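Long-range contacts in AxyAgu115A (Amphibacillus xylanus NBRC 15112, PDB 6NPS), which is a family GH115 alpha-glucuronidase that probably hydrolyses glucuronic acid side groups from arabinoglucuronoxylan: residues Ser245-Cys250 / Gly301-Ala306; Ile379-Asp384 / Gly406-Phe411; Ser795-His800 / Gly824-Ala829. The protein carries 3 engineered substitutions. All coordinates share one frame; numbering follows the deposited sequence.

Contact 1. Residues Ser245-Cys250 / Gly301-Ala306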
ATOM      1  N   SER A 245     -41.561 -15.089  -0.554  1.00 38.53           N
ATOM      2  CA  SER A 245     -40.785 -14.030   0.039  1.00 44.53           C
ATOM      3  C   SER A 245     -41.563 -12.719   0.005  1.00 46.88           C
ATOM      4  O   SER A 245     -42.648 -12.598  -0.580  1.00 41.17           O
ATOM      5  CB  SER A 245     -39.437 -13.897  -0.664  1.00 45.49           C
ATOM      6  OG  SER A 245     -39.584 -13.217  -1.909  1.00 46.95           O
ATOM      7  N   HIS A 246     -40.921 -11.720   0.613  1.00 50.77           N
ATOM      8  CA  HIS A 246     -41.467 -10.393   0.858  1.00 50.54           C
ATOM      9  C   HIS A 246     -41.978  -9.699  -0.395  1.00 50.08           C
ATOM     10  O   HIS A 246     -42.831  -8.812  -0.283  1.00 57.97           O
ATOM     11  CB  HIS A 246     -40.375  -9.536   1.509  1.00 56.92           C
ATOM     12  CG  HIS A 246     -38.992  -9.875   1.041  1.00 60.78           C
ATOM     13  ND1 HIS A 246     -38.428  -9.295  -0.078  1.00 61.10           N
ATOM     14  CD2 HIS A 246     -38.063 -10.738   1.529  1.00 60.39           C
ATOM     15  CE1 HIS A 246     -37.211  -9.780  -0.257  1.00 62.55           C
ATOM     16  NE2 HIS A 246     -36.960 -10.650   0.710  1.00 61.17           N
ATOM     17  N   HIS A 247     -41.457 -10.068  -1.548  1.00 48.15           N
ATOM     18  CA  HIS A 247     -41.873  -9.482  -2.800  1.00 49.36           C
ATOM     19  C   HIS A 247     -42.636 -10.395  -3.714  1.00 48.26           C
ATOM     20  O   HIS A 247     -42.596 -10.209  -4.883  1.00 49.22           O
ATOM     21  CB  HIS A 247     -40.714  -8.871  -3.555  1.00 66.15           C
ATOM     22  CG  HIS A 247     -39.668  -9.836  -3.976  1.00 77.81           C
ATOM     23  ND1 HIS A 247     -39.543 -10.272  -5.269  1.00 79.91           N
ATOM     24  CD2 HIS A 247     -38.646 -10.388  -3.301  1.00 80.16           C
ATOM     25  CE1 HIS A 247     -38.518 -11.090  -5.364  1.00 80.60           C
ATOM     26  NE2 HIS A 247     -37.950 -11.171  -4.181  1.00 81.24           N
ATOM     27  N   GLU A 248     -43.287 -11.408  -3.187  1.00 44.91           N
ATOM     28  CA  GLU A 248     -44.046 -12.352  -4.005  1.00 42.17           C
ATOM     29  C   GLU A 248     -45.461 -12.503  -3.459  1.00 41.48           C
ATOM     30  O   GLU A 248     -45.847 -13.590  -3.020  1.00 44.10           O
ATOM     31  CB  GLU A 248     -43.321 -13.698  -4.074  1.00 40.80           C
ATOM     32  CG  GLU A 248     -41.905 -13.608  -4.765  1.00 47.07           C
ATOM     33  CD  GLU A 248     -41.093 -14.900  -4.593  1.00 54.82           C
ATOM     34  OE1 GLU A 248     -40.844 -15.310  -3.437  1.00 54.48           O
ATOM     35  OE2 GLU A 248     -40.712 -15.522  -5.608  1.00 56.93           O
ATOM     36  N   PRO A 249     -46.281 -11.448  -3.521  1.00 40.70           N
ATOM     37  CA  PRO A 249     -47.634 -11.528  -2.961  1.00 38.13           C
ATOM     38  C   PRO A 249     -48.629 -12.338  -3.794  1.00 40.67           C
ATOM     39  O   PRO A 249     -48.485 -12.536  -5.006  1.00 42.35           O
ATOM     40  CB  PRO A 249     -48.076 -10.064  -2.893  1.00 43.24           C
ATOM     41  CG  PRO A 249     -47.245  -9.355  -3.966  1.00 42.56           C
ATOM     42  CD  PRO A 249     -45.938 -10.067  -3.962  1.00 42.36           C
ATOM     43  N   CYS A 250     -49.652 -12.828  -3.079  1.00 36.93           N
ATOM     44  CA  CYS A 250     -50.852 -13.425  -3.656  1.00 36.75           C
ATOM     45  C   CYS A 250     -50.524 -14.671  -4.464  1.00 34.55           C
ATOM     46  O   CYS A 250     -51.112 -14.910  -5.523  1.00 39.59           O
ATOM     47  CB  CYS A 250     -51.583 -12.413  -4.535  1.00 36.75           C
ATOM     48  SG  CYS A 250     -52.460 -11.258  -3.499  1.00 46.15           S
ATOM     49  N   GLY A 301     -48.946  -7.252   0.556  1.00 41.54           N
ATOM     50  CA  GLY A 301     -48.033  -6.145   0.351  1.00 49.95           C
ATOM     51  C   GLY A 301     -47.520  -6.106  -1.082  1.00 51.63           C
ATOM     52  O   GLY A 301     -47.997  -6.838  -1.951  1.00 46.67           O
ATOM     53  N   MET A 302     -46.497  -5.260  -1.318  1.00 51.89           N
ATOM     54  CA  MET A 302     -45.880  -5.186  -2.642  1.00 58.03           C
ATOM     55  C   MET A 302     -44.523  -4.483  -2.680  1.00 65.37           C
ATOM     56  O   MET A 302     -44.455  -3.259  -2.521  1.00 68.60           O
ATOM     57  CB  MET A 302     -46.824  -4.477  -3.611  1.00 60.43           C
ATOM     58  CG  MET A 302     -46.535  -4.783  -5.065  1.00 62.67           C
ATOM     59  SD  MET A 302     -47.343  -3.576  -6.136  1.00 62.49           S
ATOM     60  CE  MET A 302     -46.666  -4.027  -7.751  1.00 63.79           C
ATOM     61  N   ARG A 303     -43.477  -5.244  -3.001  1.00 66.87           N
ATOM     62  CA  ARG A 303     -42.124  -4.713  -3.143  1.00 73.24           C
ATOM     63  C   ARG A 303     -41.703  -4.867  -4.610  1.00 78.68           C
ATOM     64  O   ARG A 303     -42.327  -5.622  -5.354  1.00 79.10           O
ATOM     65  CB  ARG A 303     -41.152  -5.456  -2.229  1.00 66.17           C
ATOM     66  CG  ARG A 303     -41.113  -4.928  -0.803  1.00 67.57           C
ATOM     67  CD  ARG A 303     -39.963  -5.538  -0.020  1.00 66.19           C
ATOM     68  NE  ARG A 303     -38.700  -4.854  -0.281  1.00 71.33           N
ATOM     69  CZ  ARG A 303     -37.641  -5.429  -0.842  1.00 66.72           C
ATOM     70  NH1 ARG A 303     -37.691  -6.704  -1.203  1.00 63.42           N
ATOM     71  NH2 ARG A 303     -36.532  -4.731  -1.042  1.00 62.71           N
ATOM     72  N   GLY A 304     -40.654  -4.159  -5.029  1.00 83.18           N
ATOM     73  CA  GLY A 304     -40.200  -4.241  -6.401  1.00 82.97           C
ATOM     74  C   GLY A 304     -39.714  -5.635  -6.753  1.00 85.00           C
ATOM     75  O   GLY A 304     -39.475  -6.497  -5.896  1.00 78.49           O
ATOM     76  N   GLU A 305     -39.559  -5.851  -8.059  1.00 85.63           N
ATOM     77  CA  GLU A 305     -39.149  -7.151  -8.575  1.00 84.12           C
ATOM     78  C   GLU A 305     -37.664  -7.399  -8.342  1.00 79.40           C
ATOM     79  O   GLU A 305     -36.832  -6.492  -8.485  1.00 77.11           O
ATOM     80  CB  GLU A 305     -39.463  -7.249 -10.063  1.00 87.73           C
ATOM     81  CG  GLU A 305     -40.933  -7.384 -10.353  1.00 87.98           C
ATOM     82  CD  GLU A 305     -41.202  -7.544 -11.827  1.00 89.15           C
ATOM     83  OE1 GLU A 305     -40.514  -6.874 -12.634  1.00 91.57           O
ATOM     84  OE2 GLU A 305     -42.082  -8.354 -12.177  1.00 86.56           O
ATOM     85  N   ALA A 306     -37.342  -8.649  -7.999  1.00 77.38           N
ATOM     86  CA  ALA A 306     -35.977  -9.073  -7.697  1.00 77.30           C
ATOM     87  C   ALA A 306     -35.377  -8.233  -6.567  1.00 84.46           C
ATOM     88  O   ALA A 306     -34.307  -7.632  -6.710  1.00 85.85           O
ATOM     89  CB  ALA A 306     -35.094  -9.032  -8.949  1.00 75.64           C
TER
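H246 and R303 bring an imidazole and a guanidinium together at a slant, their planes 64° apart, with ND1 of H246 2.9 Å from NH1 of R303. CG of R303 lies beside its own backbone N, and the chain bends at chi3 (82°), which turns the head toward the histidine. Two acids outside the segments hold that head: E355 forms a salt bridge with NE and D307 one with NH1. On its other nitrogen, NE2, H246 is hydrogen-bonded to a bound glycerol, and its ring stacks with Y353. H247 packs against the stem of the arginine. Its CB rests on CB of R303 at 3.7 Å and close to the carbonyl O of G304, a buried oxygen with no hydrogen-bond partner in the model. With CG of H247 set between backbone N and carbonyl carbon (chi1 63°), the ring runs along 301-306 until CE1 lies 3.8 Å from N of A306, while CD2 faces the edge of the R303 guanidinium. At the far end, CG of P249 sits 3.3 Å from O of G301, an oxygen hydrogen-bonded to NE2 of Q331. Segment 245-250 is braced by a type I turn from S245 to E248, closed by E248 N on S245 O, and OE1 of E248 accepts from N and OG of S245. These loops follow strands 241-242 and 298-300, the third and fourth strands of an eight-stranded parallel TIM barrel, and C250 pairs with T299 there. Such loops, beyond the C-terminal strand ends, line the active-site mouth in TIM-barrel enzymes; the glycerol is consistent with a pocket here.

Contact 2. Residues Ile379-Asp384 / Gly406-Phe411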
ATOM      1  N   ILE A 379     -50.076 -12.117  10.057  1.00 35.59           N
ATOM      2  CA  ILE A 379     -48.761 -12.264  10.678  1.00 36.95           C
ATOM      3  C   ILE A 379     -47.855 -11.131  10.214  1.00 37.48           C
ATOM      4  O   ILE A 379     -47.707 -10.899   9.014  1.00 36.03           O
ATOM      5  CB  ILE A 379     -48.128 -13.612  10.304  1.00 38.86           C
ATOM      6  CG1 ILE A 379     -49.003 -14.787  10.759  1.00 36.66           C
ATOM      7  CG2 ILE A 379     -46.714 -13.704  10.915  1.00 35.96           C
ATOM      8  CD1 ILE A 379     -48.772 -16.028   9.897  1.00 37.57           C
ATOM      9  N   LEU A 380     -47.188 -10.459  11.158  1.00 38.98           N
ATOM     10  CA  LEU A 380     -46.311  -9.335  10.831  1.00 36.97           C
ATOM     11  C   LEU A 380     -44.894  -9.854  10.924  1.00 38.61           C
ATOM     12  O   LEU A 380     -44.384 -10.122  12.024  1.00 34.14           O
ATOM     13  CB  LEU A 380     -46.565  -8.147  11.757  1.00 37.89           C
ATOM     14  CG  LEU A 380     -47.982  -7.553  11.656  1.00 36.08           C
ATOM     15  CD1 LEU A 380     -48.280  -6.499  12.713  1.00 37.18           C
ATOM     16  CD2 LEU A 380     -48.182  -6.926  10.283  1.00 41.64           C
ATOM     17  N   MET A 381     -44.265 -10.058   9.775  1.00 33.21           N
ATOM     18  CA  MET A 381     -42.977 -10.732   9.764  1.00 33.19           C
ATOM     19  C   MET A 381     -41.876  -9.684   9.862  1.00 37.94           C
ATOM     20  O   MET A 381     -41.692  -8.886   8.932  1.00 34.56           O
ATOM     21  CB  MET A 381     -42.791 -11.593   8.520  1.00 34.32           C
ATOM     22  CG  MET A 381     -41.494 -12.416   8.661  1.00 43.33           C
ATOM     23  SD  MET A 381     -41.116 -13.371   7.200  1.00 47.56           S
ATOM     24  CE  MET A 381     -40.944 -12.069   6.007  1.00 43.74           C
ATOM     25  N   LEU A 382     -41.180  -9.659  11.007  1.00 30.68           N
ATOM     26  CA  LEU A 382     -40.003  -8.823  11.194  1.00 35.63           C
ATOM     27  C   LEU A 382     -38.806  -9.508  10.540  1.00 39.87           C
ATOM     28  O   LEU A 382     -38.836 -10.703  10.220  1.00 37.55           O
ATOM     29  CB  LEU A 382     -39.733  -8.581  12.694  1.00 35.21           C
ATOM     30  CG  LEU A 382     -40.920  -7.895  13.406  1.00 41.23           C
ATOM     31  CD1 LEU A 382     -40.884  -8.039  14.914  1.00 39.07           C
ATOM     32  CD2 LEU A 382     -40.997  -6.438  13.026  1.00 42.82           C
ATOM     33  N   CYS A 383     -37.733  -8.752  10.347  1.00 34.18           N
ATOM     34  CA  CYS A 383     -36.591  -9.295   9.628  1.00 33.72           C
ATOM     35  C   CYS A 383     -35.338  -8.878  10.367  1.00 34.18           C
ATOM     36  O   CYS A 383     -35.320  -7.817  11.010  1.00 32.83           O
ATOM     37  CB  CYS A 383     -36.566  -8.794   8.174  1.00 41.29           C
ATOM     38  SG  CYS A 383     -38.202  -9.095   7.335  1.00 59.60           S
ATOM     39  N   ASP A 384     -34.304  -9.722  10.299  1.00 32.28           N
ATOM     40  CA  ASP A 384     -32.981  -9.291  10.745  1.00 34.12           C
ATOM     41  C   ASP A 384     -32.383  -8.323   9.717  1.00 33.20           C
ATOM     42  O   ASP A 384     -33.027  -7.924   8.742  1.00 32.00           O
ATOM     43  CB  ASP A 384     -32.064 -10.491  10.989  1.00 32.72           C
ATOM     44  CG  ASP A 384     -31.562 -11.159   9.688  1.00 33.32           C
ATOM     45  OD1 ASP A 384     -32.032 -10.836   8.564  1.00 28.24           O
ATOM     46  OD2 ASP A 384     -30.657 -12.040   9.805  1.00 31.56           O
ATOM     47  N   GLY A 406     -43.677 -12.695  12.968  1.00 31.92           N
ATOM     48  CA  GLY A 406     -42.729 -13.602  12.362  1.00 28.44           C
ATOM     49  C   GLY A 406     -41.311 -13.069  12.404  1.00 29.86           C
ATOM     50  O   GLY A 406     -41.098 -11.872  12.603  1.00 30.97           O
ATOM     51  N   MET A 407     -40.332 -13.934  12.207  1.00 30.49           N
ATOM     52  CA  MET A 407     -38.945 -13.488  12.077  1.00 28.81           C
ATOM     53  C   MET A 407     -38.328 -14.171  10.872  1.00 32.19           C
ATOM     54  O   MET A 407     -38.414 -15.401  10.721  1.00 28.23           O
ATOM     55  CB  MET A 407     -38.113 -13.783  13.333  1.00 27.97           C
ATOM     56  CG  MET A 407     -36.585 -13.349  13.202  1.00 31.94           C
ATOM     57  SD  MET A 407     -36.417 -11.555  12.842  1.00 36.73           S
ATOM     58  CE  MET A 407     -37.281 -10.844  14.236  1.00 31.10           C
ATOM     59  N   TYR A 408     -37.717 -13.365  10.010  1.00 30.16           N
ATOM     60  CA  TYR A 408     -36.968 -13.825   8.849  1.00 30.44           C
ATOM     61  C   TYR A 408     -35.489 -13.572   9.129  1.00 31.60           C
ATOM     62  O   TYR A 408     -35.070 -12.420   9.274  1.00 29.56           O
ATOM     63  CB  TYR A 408     -37.463 -13.085   7.606  1.00 32.71           C
ATOM     64  CG  TYR A 408     -36.675 -13.370   6.359  1.00 29.63           C
ATOM     65  CD1 TYR A 408     -36.110 -14.617   6.137  1.00 29.61           C
ATOM     66  CD2 TYR A 408     -36.510 -12.375   5.389  1.00 30.31           C
ATOM     67  CE1 TYR A 408     -35.359 -14.872   4.973  1.00 28.83           C
ATOM     68  CE2 TYR A 408     -35.793 -12.621   4.218  1.00 31.17           C
ATOM     69  CZ  TYR A 408     -35.209 -13.860   4.029  1.00 30.72           C
ATOM     70  OH  TYR A 408     -34.475 -14.089   2.884  1.00 30.90           O
ATOM     71  N   TYR A 409     -34.718 -14.654   9.252  1.00 25.04           N
ATOM     72  CA  TYR A 409     -33.334 -14.675   9.711  1.00 24.56           C
ATOM     73  C   TYR A 409     -32.464 -15.164   8.553  1.00 26.43           C
ATOM     74  O   TYR A 409     -32.969 -15.786   7.617  1.00 28.76           O
ATOM     75  CB  TYR A 409     -33.204 -15.586  10.956  1.00 26.72           C
ATOM     76  CG  TYR A 409     -31.936 -15.349  11.753  1.00 27.24           C
ATOM     77  CD1 TYR A 409     -31.839 -14.278  12.656  1.00 27.83           C
ATOM     78  CD2 TYR A 409     -30.851 -16.187  11.608  1.00 26.36           C
ATOM     79  CE1 TYR A 409     -30.662 -14.041  13.387  1.00 26.98           C
ATOM     80  CE2 TYR A 409     -29.636 -15.952  12.340  1.00 29.11           C
ATOM     81  CZ  TYR A 409     -29.576 -14.884  13.229  1.00 31.44           C
ATOM     82  OH  TYR A 409     -28.423 -14.636  13.958  1.00 30.51           O
ATOM     83  N   HIS A 410     -31.175 -14.783   8.538  1.00 27.45           N
ATOM     84  CA  HIS A 410     -30.270 -15.148   7.442  1.00 28.41           C
ATOM     85  C   HIS A 410     -29.077 -15.962   7.944  1.00 29.80           C
ATOM     86  O   HIS A 410     -28.363 -15.529   8.854  1.00 29.47           O
ATOM     87  CB  HIS A 410     -29.721 -13.906   6.721  1.00 26.80           C
ATOM     88  CG  HIS A 410     -30.705 -13.244   5.805  1.00 28.74           C
ATOM     89  ND1 HIS A 410     -31.718 -12.439   6.276  1.00 29.63           N
ATOM     90  CD2 HIS A 410     -30.853 -13.289   4.453  1.00 28.52           C
ATOM     91  CE1 HIS A 410     -32.423 -11.992   5.259  1.00 30.00           C
ATOM     92  NE2 HIS A 410     -31.919 -12.485   4.140  1.00 29.54           N
ATOM     93  N   PHE A 411     -28.848 -17.121   7.316  1.00 30.57           N
ATOM     94  CA  PHE A 411     -27.579 -17.841   7.323  1.00 29.83           C
ATOM     95  C   PHE A 411     -26.804 -17.615   6.041  1.00 31.79           C
ATOM     96  O   PHE A 411     -25.712 -18.166   5.903  1.00 32.93           O
ATOM     97  CB  PHE A 411     -27.786 -19.370   7.446  1.00 27.08           C
ATOM     98  CG  PHE A 411     -28.436 -19.828   8.730  1.00 27.51           C
ATOM     99  CD1 PHE A 411     -28.509 -19.007   9.842  1.00 27.76           C
ATOM    100  CD2 PHE A 411     -28.960 -21.114   8.815  1.00 26.99           C
ATOM    101  CE1 PHE A 411     -29.066 -19.451  11.029  1.00 31.93           C
ATOM    102  CE2 PHE A 411     -29.552 -21.557  10.002  1.00 28.55           C
ATOM    103  CZ  PHE A 411     -29.617 -20.722  11.102  1.00 28.08           C
TER
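D384 holds H410 at two points in the tight part of this contact: OD1 accepts from ND1 of H410 on its syn lone pair at 2.8 Å, and OD2 takes the backbone N of H410 from above the carboxylate plane. Carboxylate and imidazole are nearly coplanar, 7° apart, and OD2 also lies over one face of the Y409 ring. N386 N gives OD1 a further hydrogen bond, helping fix the carboxylate's rotation. Before this pair the strands run parallel: G406 N donates to L380 O, L382 N to G406 O, Y408 N to L382 O and D384 N to Y408 O. The strands pinch at M381 and G406, whose CA atoms are 3.9 Å apart; a CB on the glycine would lie tight against CG of M381. On the face with L382, the M407 chain bends at chi2 (58°) and again at chi3, bringing CE to 3.7 Å from CB of L382. The face with M381 and C383 slackens after the pinch at G406, although every touching residue is buried, leaving no solvent side. There SD of M381 touches CB of Y408 at 3.7 Å, but SG of C383 stands 4.1 Å from that CB and meets the ring at its edge, a sulfur-aromatic contact. The Y408 ring leads away from strand 379-383, with CE1 of H410 over one face, and its OH is hydrogen-bonded to N450 and a bound glycerol. Strands 379-383 and 405-410 adjoin in the parallel TIM barrel, and the histidine-carboxylate pair at their C-terminal ends is consistent with a substrate pocket at its mouth.

Contact 3. Residues Ser795-His800 / Gly824-Ala829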
ATOM      1  N   SER A 795      -6.971  -3.994  29.638  1.00 30.61           N
ATOM      2  CA  SER A 795      -7.868  -4.677  28.725  1.00 37.70           C
ATOM      3  C   SER A 795      -8.477  -5.830  29.511  1.00 38.02           C
ATOM      4  O   SER A 795      -7.745  -6.661  30.069  1.00 35.89           O
ATOM      5  CB  SER A 795      -7.136  -5.165  27.476  1.00 34.98           C
ATOM      6  OG  SER A 795      -7.954  -6.047  26.718  1.00 35.24           O
ATOM      7  N   ILE A 796      -9.812  -5.872  29.541  1.00 35.42           N
ATOM      8  CA  ILE A 796     -10.599  -6.707  30.444  1.00 39.82           C
ATOM      9  C   ILE A 796     -11.568  -7.517  29.601  1.00 38.46           C
ATOM     10  O   ILE A 796     -12.377  -6.935  28.878  1.00 36.43           O
ATOM     11  CB  ILE A 796     -11.395  -5.852  31.444  1.00 38.50           C
ATOM     12  CG1 ILE A 796     -10.461  -5.031  32.333  1.00 37.85           C
ATOM     13  CG2 ILE A 796     -12.315  -6.736  32.279  1.00 38.61           C
ATOM     14  CD1 ILE A 796     -11.178  -3.962  33.125  1.00 39.52           C
ATOM     15  N   GLU A 797     -11.507  -8.845  29.680  1.00 39.59           N
ATOM     16  CA  GLU A 797     -12.629  -9.592  29.123  1.00 37.93           C
ATOM     17  C   GLU A 797     -13.823  -9.402  30.054  1.00 36.40           C
ATOM     18  O   GLU A 797     -13.684  -9.413  31.284  1.00 37.80           O
ATOM     19  CB  GLU A 797     -12.302 -11.068  28.919  1.00 39.86           C
ATOM     20  CG  GLU A 797     -10.968 -11.312  28.227  1.00 51.65           C
ATOM     21  CD  GLU A 797     -11.024 -11.430  26.694  1.00 64.13           C
ATOM     22  OE1 GLU A 797     -11.959 -10.922  26.031  1.00 66.28           O
ATOM     23  OE2 GLU A 797     -10.089 -12.055  26.147  1.00 71.41           O
ATOM     24  N   ALA A 798     -14.988  -9.149  29.455  1.00 32.38           N
ATOM     25  CA  ALA A 798     -16.134  -8.674  30.214  1.00 33.71           C
ATOM     26  C   ALA A 798     -16.558  -9.675  31.284  1.00 30.88           C
ATOM     27  O   ALA A 798     -17.150  -9.294  32.298  1.00 34.71           O
ATOM     28  CB  ALA A 798     -17.293  -8.366  29.231  1.00 34.21           C
ATOM     29  N   GLU A 799     -16.280 -10.956  31.071  1.00 30.86           N
ATOM     30  CA  GLU A 799     -16.614 -11.968  32.064  1.00 39.11           C
ATOM     31  C   GLU A 799     -15.798 -11.836  33.359  1.00 37.40           C
ATOM     32  O   GLU A 799     -16.220 -12.363  34.395  1.00 35.06           O
ATOM     33  CB  GLU A 799     -16.435 -13.338  31.408  1.00 47.89           C
ATOM     34  CG  GLU A 799     -15.892 -14.416  32.255  1.00 59.91           C
ATOM     35  CD  GLU A 799     -15.462 -15.640  31.467  1.00 64.30           C
ATOM     36  OE1 GLU A 799     -15.992 -15.883  30.359  1.00 53.77           O
ATOM     37  OE2 GLU A 799     -14.613 -16.389  32.002  1.00 76.47           O
ATOM     38  N   HIS A 800     -14.697 -11.085  33.352  1.00 33.07           N
ATOM     39  CA  HIS A 800     -13.841 -10.964  34.553  1.00 38.01           C
ATOM     40  C   HIS A 800     -14.203  -9.769  35.441  1.00 39.35           C
ATOM     41  O   HIS A 800     -13.339  -9.036  35.940  1.00 38.07           O
ATOM     42  CB  HIS A 800     -12.374 -10.928  34.130  1.00 35.95           C
ATOM     43  CG  HIS A 800     -11.924 -12.220  33.540  1.00 38.31           C
ATOM     44  ND1 HIS A 800     -11.076 -12.304  32.459  1.00 40.51           N
ATOM     45  CD2 HIS A 800     -12.257 -13.495  33.854  1.00 40.71           C
ATOM     46  CE1 HIS A 800     -10.900 -13.572  32.133  1.00 40.97           C
ATOM     47  NE2 HIS A 800     -11.605 -14.315  32.966  1.00 42.59           N
ATOM     48  N   GLY A 824     -19.189 -14.200  20.804  1.00 36.64           N
ATOM     49  CA  GLY A 824     -18.434 -13.061  20.306  1.00 35.91           C
ATOM     50  C   GLY A 824     -17.098 -13.404  19.655  1.00 37.84           C
ATOM     51  O   GLY A 824     -16.810 -14.546  19.277  1.00 37.31           O
ATOM     52  N   LYS A 825     -16.254 -12.370  19.547  1.00 36.64           N
ATOM     53  CA  LYS A 825     -15.004 -12.502  18.813  1.00 37.07           C
ATOM     54  C   LYS A 825     -13.926 -13.145  19.654  1.00 40.06           C
ATOM     55  O   LYS A 825     -13.030 -13.807  19.105  1.00 39.78           O
ATOM     56  CB  LYS A 825     -14.529 -11.139  18.312  1.00 34.28           C
ATOM     57  CG  LYS A 825     -15.454 -10.590  17.214  1.00 41.16           C
ATOM     58  CD  LYS A 825     -14.958  -9.250  16.689  1.00 45.99           C
ATOM     59  CE  LYS A 825     -13.817  -9.381  15.678  1.00 44.53           C
ATOM     60  NZ  LYS A 825     -13.492  -8.012  15.064  1.00 42.68           N
ATOM     61  N   THR A 826     -13.990 -12.966  20.972  1.00 40.42           N
ATOM     62  CA  THR A 826     -12.935 -13.485  21.840  1.00 45.08           C
ATOM     63  C   THR A 826     -13.540 -14.393  22.919  1.00 41.36           C
ATOM     64  O   THR A 826     -14.270 -15.337  22.588  1.00 46.75           O
ATOM     65  CB  THR A 826     -12.080 -12.320  22.399  1.00 47.87           C
ATOM     66  OG1 THR A 826     -12.880 -11.404  23.163  1.00 53.33           O
ATOM     67  CG2 THR A 826     -11.406 -11.516  21.229  1.00 39.91           C
ATOM     68  N   LEU A 827     -13.278 -14.134  24.199  1.00 36.41           N
ATOM     69  CA  LEU A 827     -13.588 -15.136  25.220  1.00 35.44           C
ATOM     70  C   LEU A 827     -15.095 -15.374  25.328  1.00 35.95           C
ATOM     71  O   LEU A 827     -15.574 -16.499  25.202  1.00 40.29           O
ATOM     72  CB  LEU A 827     -12.986 -14.706  26.563  1.00 38.00           C
ATOM     73  CG  LEU A 827     -13.133 -15.679  27.746  1.00 44.71           C
ATOM     74  CD1 LEU A 827     -12.525 -17.076  27.441  1.00 44.69           C
ATOM     75  CD2 LEU A 827     -12.538 -15.059  29.011  1.00 41.26           C
ATOM     76  N   SER A 828     -15.861 -14.327  25.537  1.00 34.56           N
ATOM     77  CA  SER A 828     -17.281 -14.504  25.846  1.00 37.81           C
ATOM     78  C   SER A 828     -17.895 -13.118  25.914  1.00 34.90           C
ATOM     79  O   SER A 828     -17.259 -12.119  25.555  1.00 35.57           O
ATOM     80  CB  SER A 828     -17.490 -15.286  27.155  1.00 40.92           C
ATOM     81  OG  SER A 828     -17.037 -14.527  28.271  1.00 39.74           O
ATOM     82  N   ALA A 829     -19.128 -13.048  26.399  1.00 31.50           N
ATOM     83  CA  ALA A 829     -19.795 -11.766  26.477  1.00 29.08           C
ATOM     84  C   ALA A 829     -20.720 -11.827  27.672  1.00 30.76           C
ATOM     85  O   ALA A 829     -21.054 -12.906  28.153  1.00 33.18           O
ATOM     86  CB  ALA A 829     -20.614 -11.451  25.193  1.00 31.43           C
TER
HETATM   87  O   HOH W   1     -14.469 -11.513  25.963  1.00 46.56           O
HETATM   88  O   HOH W   2     -15.714 -12.293  28.586  1.00 44.23           O
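L827 lies against three flat groups of segment 795-800. Its CB sits over one face of the E797 carboxylate, 3.8 Å from CD of E797, and its CD2 over one face of the E799 carboxylate, 3.8 Å from OE1 of E799. CD2 also meets the H800 ring obliquely, at CE1; ND1 of that ring is hydrogen-bonded to E962. OG of S828 donates to OE1 of E799 on the anti side at 2.7 Å, 19° out of the carboxylate plane. The E797 chain bends at chi2 (-92°), which carries its OE1 to 3.1 Å from OG1 of T826. Two waters fill in the bonding: one accepts from S828 N and lies 2.6 Å from OE1 of E797, the other accepts from E799 N and donates to OG of S828. With an alanine in place of E799, the S828 hydroxyl would probably lose its carboxylate acceptor and be left freer to turn, while CD2 of L827 would lose part of its cover. Strands 794-797 and 828-833 both pair antiparallel with strand 940-948, the former through I796 and I944, and 828-833 also pairs with strand 814-821, through A829 and L820. V819 of strand 814-821 touches both E799 and S828, and K515 of helix 500-519 takes the carbonyls of G824 and T826.

Overall arrangement
The three contacts follow one another along the chain, each closing before the next opens. Contacts 1 and 2 share the TIM barrel of the GH115 family region, with centres 15 Å apart, and they touch where CD2 of H246 packs 4.0 Å from CE2 of Y408. Both lie at the C-terminal end of the same barrel, each beside bound glycerol, consistent with one shared pocket. Contact 3 belongs to the strand-rich C-terminal region. Its centre is 42 Å from that of contact 1, on the opposite side of the chain's centre, and 29 Å from that of contact 2, whose nearest atoms are about 12 Å away. It touches neither, though K515 of helix 500-519 bonds its segment 824-829.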